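Local coordinates for pyroglutatmate porin OpdO (Pseudomonas aeruginosa, PDB 3SZV), which probably works as an outer-membrane porin of the OprD family, passing small solutes, carboxylates among them, through a beta-barrel channel, at residues D72-L77 / P143-G148; S239-A244 / F260-S265. All blocks are in the same frame, centred on the assembly; numbering follows the deposited sequence.

Contact 1: residues D72-L77 / P143-G148; sequences DAIGLL and PELFRG. With C8E ((hydroxyethyloxy)tri(ethyloxy)octane), chain C.
Leu76 and Leu145 meet tip to tip where strand 67-81 of the porin's beta-barrel wall receives a chain segment folded against its inner face. There is no sheet pairing here: the backbones stand well apart, with the CA atoms of Leu76 and Pro143 8.5 Å from each other, and apolar side chains bridge the gap. In both leucines CG lies beside the backbone N (chi1 -59° in Leu76, -62° in Leu145), which turns each branched end toward the other, CD1 of Leu76 coming within 4.1 Å of CD1 of Leu145. The other branch of Leu76 takes the proline, its CD2 resting 3.8 Å from Pro143 CD and almost as near to CG. Ile74, two residues earlier on the same face, repeats the division: CG2 lies 4.2 Å from Leu145 CD1, while the extended arm carries CD1 to Pro143 CG. Leu55 and Lys170 flank the cluster. Beyond it, the carboxylate of Glu144 accepts hydrogen bonds from the backbone N of Asn137 and from ND2 of Asn169, and Arg147 forms a salt bridge with Asp167. Strand alternation puts Leu77 on the detergent-bearing face, where its CD2 approaches C20 of the detergent to 3.4 Å.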
loop_
_atom_site.group_PDB
_atom_site.type_symbol
_atom_site.label_atom_id
_atom_site.label_comp_id
_atom_site.label_asym_id
_atom_site.label_seq_id
_atom_site.Cartn_x
_atom_site.Cartn_y
_atom_site.Cartn_z
ATOM N N ASP A 72 -13.849 2.177 -15.579
ATOM C CA ASP A 72 -14.059 2.498 -14.173
ATOM C C ASP A 72 -13.838 3.994 -13.976
ATOM O O ASP A 72 -13.148 4.637 -14.771
ATOM C CB ASP A 72 -13.075 1.745 -13.274
ATOM C CG ASP A 72 -13.221 0.236 -13.352
ATOM O OD1 ASP A 72 -14.309 -0.260 -13.702
ATOM O OD2 ASP A 72 -12.235 -0.467 -13.030
ATOM N N ALA A 73 -14.406 4.545 -12.909
ATOM C CA ALA A 73 -14.175 5.950 -12.582
ATOM C C ALA A 73 -14.001 6.109 -11.081
ATOM O O ALA A 73 -14.650 5.413 -10.298
ATOM C CB ALA A 73 -15.323 6.816 -13.081
ATOM N N ILE A 74 -13.106 7.000 -10.679
ATOM C CA ILE A 74 -12.997 7.362 -9.272
ATOM C C ILE A 74 -13.131 8.875 -9.142
ATOM O O ILE A 74 -12.449 9.625 -9.829
ATOM C CB ILE A 74 -11.697 6.844 -8.620
ATOM C CG1 ILE A 74 -11.697 7.189 -7.127
ATOM C CG2 ILE A 74 -10.459 7.390 -9.334
ATOM C CD1 ILE A 74 -10.692 6.412 -6.314
ATOM N N GLY A 75 -14.050 9.309 -8.288
ATOM C CA GLY A 75 -14.227 10.719 -8.005
ATOM C C GLY A 75 -13.775 10.988 -6.589
ATOM O O GLY A 75 -14.227 10.338 -5.642
ATOM N N LEU A 76 -12.868 11.946 -6.450
ATOM C CA LEU A 76 -12.296 12.299 -5.157
ATOM C C LEU A 76 -12.580 13.757 -4.861
ATOM O O LEU A 76 -12.439 14.620 -5.729
ATOM C CB LEU A 76 -10.785 12.110 -5.186
ATOM C CG LEU A 76 -10.286 10.704 -5.511
ATOM C CD1 LEU A 76 -8.772 10.702 -5.637
ATOM C CD2 LEU A 76 -10.748 9.713 -4.458
ATOM N N LEU A 77 -12.967 14.045 -3.626
ATOM C CA LEU A 77 -13.208 15.420 -3.229
ATOM C C LEU A 77 -12.787 15.542 -1.783
ATOM O O LEU A 77 -13.199 14.747 -0.940
ATOM C CB LEU A 77 -14.691 15.776 -3.385
ATOM C CG LEU A 77 -15.130 17.161 -2.915
ATOM C CD1 LEU A 77 -14.404 18.243 -3.691
ATOM C CD2 LEU A 77 -16.643 17.302 -3.076
ATOM N N PRO A 143 -6.824 8.642 -1.669
ATOM C CA PRO A 143 -5.756 7.732 -2.099
ATOM C C PRO A 143 -4.733 8.353 -3.052
ATOM O O PRO A 143 -5.054 9.266 -3.836
ATOM C CB PRO A 143 -6.520 6.612 -2.827
ATOM C CG PRO A 143 -7.838 7.259 -3.233
ATOM C CD PRO A 143 -8.156 8.219 -2.135
ATOM N N GLU A 144 -3.505 7.851 -2.990
ATOM C CA GLU A 144 -2.547 8.054 -4.067
ATOM C C GLU A 144 -3.052 7.335 -5.335
ATOM O O GLU A 144 -3.640 6.253 -5.251
ATOM C CB GLU A 144 -1.183 7.494 -3.649
ATOM C CG GLU A 144 -0.076 7.668 -4.688
ATOM C CD GLU A 144 1.237 7.034 -4.268
ATOM O OE1 GLU A 144 1.218 6.111 -3.442
ATOM O OE2 GLU A 144 2.301 7.475 -4.759
ATOM N N LEU A 145 -2.824 7.930 -6.506
ATOM C CA LEU A 145 -3.119 7.270 -7.781
ATOM C C LEU A 145 -1.874 7.312 -8.646
ATOM O O LEU A 145 -1.057 8.238 -8.540
ATOM C CB LEU A 145 -4.259 7.972 -8.533
ATOM C CG LEU A 145 -5.611 8.008 -7.839
ATOM C CD1 LEU A 145 -6.578 8.877 -8.625
ATOM C CD2 LEU A 145 -6.150 6.600 -7.678
ATOM N N PHE A 146 -1.709 6.300 -9.487
ATOM C CA PHE A 146 -0.715 6.361 -10.548
ATOM C C PHE A 146 -1.427 6.482 -11.880
ATOM O O PHE A 146 -2.572 6.038 -12.029
ATOM C CB PHE A 146 0.154 5.099 -10.561
ATOM C CG PHE A 146 0.866 4.842 -9.274
ATOM C CD1 PHE A 146 0.623 3.684 -8.545
ATOM C CD2 PHE A 146 1.798 5.753 -8.799
ATOM C CE1 PHE A 146 1.299 3.435 -7.350
ATOM C CE2 PHE A 146 2.489 5.509 -7.592
ATOM C CZ PHE A 146 2.216 4.347 -6.876
ATOM N N ARG A 147 -0.763 7.098 -12.846
ATOM C CA ARG A 147 -1.236 7.078 -14.221
ATOM C C ARG A 147 -0.428 6.035 -14.972
ATOM O O ARG A 147 0.804 6.042 -14.924
ATOM C CB ARG A 147 -1.065 8.447 -14.886
ATOM C CG ARG A 147 -1.814 8.548 -16.219
ATOM C CD ARG A 147 -1.660 9.910 -16.865
ATOM N NE ARG A 147 -0.438 9.977 -17.670
ATOM C CZ ARG A 147 -0.247 10.865 -18.640
ATOM N NH1 ARG A 147 -1.191 11.765 -18.916
ATOM N NH2 ARG A 147 0.878 10.841 -19.340
ATOM N N GLY A 148 -1.104 5.129 -15.662
ATOM C CA GLY A 148 -0.370 4.152 -16.444
ATOM C C GLY A 148 -1.210 2.994 -16.924
ATOM O O GLY A 148 -2.437 3.087 -17.003
HETATM C C1 C8E C . -10.581 21.125 -14.137
HETATM C C2 C8E C . -11.584 20.174 -13.494
HETATM C C3 C8E C . -11.844 18.975 -14.394
HETATM C C4 C8E C . -13.130 18.260 -13.990
HETATM C C5 C8E C . -13.044 17.768 -12.554
HETATM C C6 C8E C . -14.310 17.053 -12.085
HETATM C C7 C8E C . -14.166 16.595 -10.636
HETATM C C8 C8E C . -15.260 15.619 -10.200
HETATM O O9 C8E C . -15.146 15.333 -8.811
HETATM C C10 C8E C . -16.176 14.479 -8.345
HETATM C C11 C8E C . -16.041 14.215 -6.842
HETATM O O12 C8E C . -17.061 13.342 -6.394
HETATM C C13 C8E C . -16.818 12.800 -5.108
HETATM C C16 C8E C . -20.056 13.693 -2.834
HETATM C C17 C8E C . -20.581 15.050 -3.282
HETATM O O18 C8E C . -21.045 15.787 -2.173
HETATM C C19 C8E C . -19.999 16.445 -1.496
HETATM C C20 C8E C . -19.851 17.852 -2.063
HETATM O O21 C8E C . -20.033 18.806 -1.042
#

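Contact 2: residues S239-A244 / F260-S265; sequences SDLRFA and FGALFS. With C8E ((hydroxyethyloxy)tri(ethyloxy)octane), chain H.
Asp240 and Leu263 exchange backbone hydrogen bonds in both directions, as do Arg242 and Gly261, and these two antiparallel hydrogen-bonded pairs hold together neighbouring strands of the barrel wall, the arms of the hairpin 236-248/256-268. The axes of the two short segments come within 4.6 Å at 171°, close to antiparallel. Between the bonded pairs the alpha hydrogens add CA-H...O contacts, such as Ala262 CA to Asp240 O at 3.2 Å.

Side chains divide by face. At Ser239 and Phe264, OG of the serine reaches the rim of the ring near its plane, 3.3 Å from CD1. Leu241 swings CD2 over to Ala262 CB (3.6 Å), and the same methyl lies near Phe264 CZ. With CG anti to the backbone N (chi1 -171°), Phe243 turns its ring so that CB of Phe260 sits at the edge, 4.1 Å from CD1. A detergent molecule lies along this surface: its C16 comes 3.5 Å from Phe260 CE1, and its O12 stands above one face of that ring, offset toward the rim.

The opposite face carries the charged pair Asp240 and Arg242 beside Leu263. Arg242, extended from CG to NE, forms a salt bridge with Asp240 side-on, through hydrogen bonds from NE to OD1 and from NH2 to OD2 (2.9 Å for the latter). Both carboxylate oxygens lie close to the guanidinium plane, yet the nitrogens approach from above the carboxylate plane. Tyr295 holds the arginine further through a cation-pi contact, and Val297 packs against both Arg242 and Leu263.

Such a split, apolar and aromatic toward the detergent, with a charged pair on the reverse, is that of a transmembrane barrel strand. The two-nitrogen grip fixes the rotation of both charged groups and probably offsets much of the arginine's charge on the inward side.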
loop_
_atom_site.group_PDB
_atom_site.type_symbol
_atom_site.label_atom_id
_atom_site.label_comp_id
_atom_site.label_asym_id
_atom_site.label_seq_id
_atom_site.Cartn_x
_atom_site.Cartn_y
_atom_site.Cartn_z
ATOM N N SER A 239 4.982 -17.384 7.332
ATOM C CA SER A 239 6.392 -17.009 7.295
ATOM C C SER A 239 6.640 -16.285 5.989
ATOM O O SER A 239 6.398 -16.845 4.917
ATOM C CB SER A 239 7.269 -18.259 7.359
ATOM O OG SER A 239 7.056 -18.976 8.559
ATOM N N ASP A 240 7.127 -15.050 6.075
ATOM C CA ASP A 240 7.206 -14.144 4.926
ATOM C C ASP A 240 8.651 -13.646 4.820
ATOM O O ASP A 240 9.109 -12.873 5.659
ATOM C CB ASP A 240 6.193 -13.000 5.155
ATOM C CG ASP A 240 6.151 -11.961 4.032
ATOM O OD1 ASP A 240 7.111 -11.823 3.252
ATOM O OD2 ASP A 240 5.117 -11.251 3.978
ATOM N N LEU A 241 9.367 -14.134 3.809
ATOM C CA LEU A 241 10.774 -13.784 3.592
ATOM C C LEU A 241 10.912 -12.913 2.351
ATOM O O LEU A 241 10.338 -13.222 1.303
ATOM C CB LEU A 241 11.617 -15.048 3.400
ATOM C CG LEU A 241 11.521 -16.082 4.512
ATOM C CD1 LEU A 241 12.428 -17.267 4.179
ATOM C CD2 LEU A 241 11.918 -15.437 5.833
ATOM N N ARG A 242 11.709 -11.853 2.459
ATOM C CA ARG A 242 11.829 -10.860 1.391
ATOM C C ARG A 242 13.270 -10.487 1.161
ATOM O O ARG A 242 14.035 -10.302 2.109
ATOM C CB ARG A 242 11.061 -9.583 1.757
ATOM C CG ARG A 242 9.586 -9.835 2.035
ATOM C CD ARG A 242 8.831 -8.551 2.308
ATOM N NE ARG A 242 7.488 -8.890 2.777
ATOM C CZ ARG A 242 6.583 -7.995 3.150
ATOM N NH1 ARG A 242 6.865 -6.704 3.057
ATOM N NH2 ARG A 242 5.398 -8.386 3.593
ATOM N N PHE A 243 13.651 -10.339 -0.097
ATOM C CA PHE A 243 14.980 -9.827 -0.392
ATOM C C PHE A 243 14.944 -8.981 -1.647
ATOM O O PHE A 243 14.475 -9.441 -2.688
ATOM C CB PHE A 243 15.998 -10.957 -0.572
ATOM C CG PHE A 243 17.413 -10.460 -0.674
ATOM C CD1 PHE A 243 18.145 -10.191 0.468
ATOM C CD2 PHE A 243 17.993 -10.211 -1.908
ATOM C CE1 PHE A 243 19.447 -9.713 0.383
ATOM C CE2 PHE A 243 19.295 -9.732 -1.998
ATOM C CZ PHE A 243 20.014 -9.480 -0.852
ATOM N N ALA A 244 15.415 -7.738 -1.563
ATOM C CA ALA A 244 15.413 -6.851 -2.721
ATOM C C ALA A 244 16.760 -6.186 -2.868
ATOM O O ALA A 244 17.360 -5.755 -1.876
ATOM C CB ALA A 244 14.333 -5.782 -2.596
ATOM N N PHE A 260 16.785 -7.129 3.346
ATOM C CA PHE A 260 16.243 -8.425 3.751
ATOM C C PHE A 260 15.173 -8.210 4.808
ATOM O O PHE A 260 15.347 -7.405 5.723
ATOM C CB PHE A 260 17.355 -9.307 4.341
ATOM C CG PHE A 260 16.841 -10.553 5.012
ATOM C CD1 PHE A 260 16.162 -11.514 4.283
ATOM C CD2 PHE A 260 17.033 -10.758 6.370
ATOM C CE1 PHE A 260 15.679 -12.664 4.898
ATOM C CE2 PHE A 260 16.553 -11.904 6.990
ATOM C CZ PHE A 260 15.875 -12.858 6.252
ATOM N N GLY A 261 14.067 -8.942 4.690
ATOM C CA GLY A 261 13.028 -8.914 5.697
ATOM C C GLY A 261 12.486 -10.303 5.967
ATOM O O GLY A 261 12.402 -11.141 5.071
ATOM N N ALA A 262 12.135 -10.540 7.227
ATOM C CA ALA A 262 11.444 -11.767 7.604
ATOM C C ALA A 262 10.347 -11.407 8.594
ATOM O O ALA A 262 10.586 -10.692 9.565
ATOM C CB ALA A 262 12.429 -12.763 8.224
ATOM N N LEU A 263 9.134 -11.881 8.334
ATOM C CA LEU A 263 8.011 -11.609 9.220
ATOM C C LEU A 263 7.274 -12.905 9.460
ATOM O O LEU A 263 6.841 -13.563 8.525
ATOM C CB LEU A 263 7.061 -10.585 8.604
ATOM C CG LEU A 263 5.887 -10.136 9.469
ATOM C CD1 LEU A 263 6.360 -9.395 10.704
ATOM C CD2 LEU A 263 4.971 -9.236 8.654
ATOM N N PHE A 264 7.176 -13.266 10.731
ATOM C CA PHE A 264 6.504 -14.482 11.145
ATOM C C PHE A 264 5.254 -14.073 11.906
ATOM O O PHE A 264 5.335 -13.386 12.928
ATOM C CB PHE A 264 7.449 -15.313 12.014
ATOM C CG PHE A 264 8.692 -15.740 11.298
ATOM C CD1 PHE A 264 8.693 -16.865 10.493
ATOM C CD2 PHE A 264 9.858 -14.995 11.407
ATOM C CE1 PHE A 264 9.839 -17.251 9.812
ATOM C CE2 PHE A 264 11.016 -15.381 10.729
ATOM C CZ PHE A 264 10.997 -16.505 9.933
ATOM N N SER A 265 4.097 -14.482 11.384
ATOM C CA SER A 265 2.803 -14.076 11.927
ATOM C C SER A 265 2.048 -15.290 12.455
ATOM O O SER A 265 1.654 -16.173 11.692
ATOM C CB SER A 265 1.983 -13.375 10.838
ATOM O OG SER A 265 2.664 -12.226 10.345
HETATM O O12 C8E H . 20.454 -12.602 4.110
HETATM C C13 C8E H . 19.947 -12.825 2.816
HETATM C C14 C8E H . 18.829 -13.866 2.837
HETATM O O15 C8E H . 18.009 -13.665 1.704
HETATM C C16 C8E H . 16.675 -14.096 1.865
HETATM C C17 C8E H . 16.321 -15.079 0.755
HETATM O O18 C8E H . 14.939 -15.374 0.779
HETATM C C19 C8E H . 14.157 -14.388 0.143
HETATM C C20 C8E H . 13.472 -14.989 -1.086
HETATM O O21 C8E H . 14.077 -16.220 -1.413
#

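Overall arrangement
The two contacts lie on opposite sides of the chain's centre, contact 1 about 14 Å and contact 2 about 17 Å from it, each measured to the contact's own centre. Their centres are 30 Å apart and their nearest atoms about 15 Å, so they do not touch. They illustrate two ways of building a porin: 239-244 and 260-265 join adjacent wall strands by backbone bonds, whereas 72-77 and 143-148 meet through side chains alone, without a backbone bond between them. Detergent bound beside both probably marks the outer, membrane-facing surface; the reverse faces, Ile74 and Leu76 in one and Asp240 and Arg242 in the other, turn inward, consistent with a channel interior.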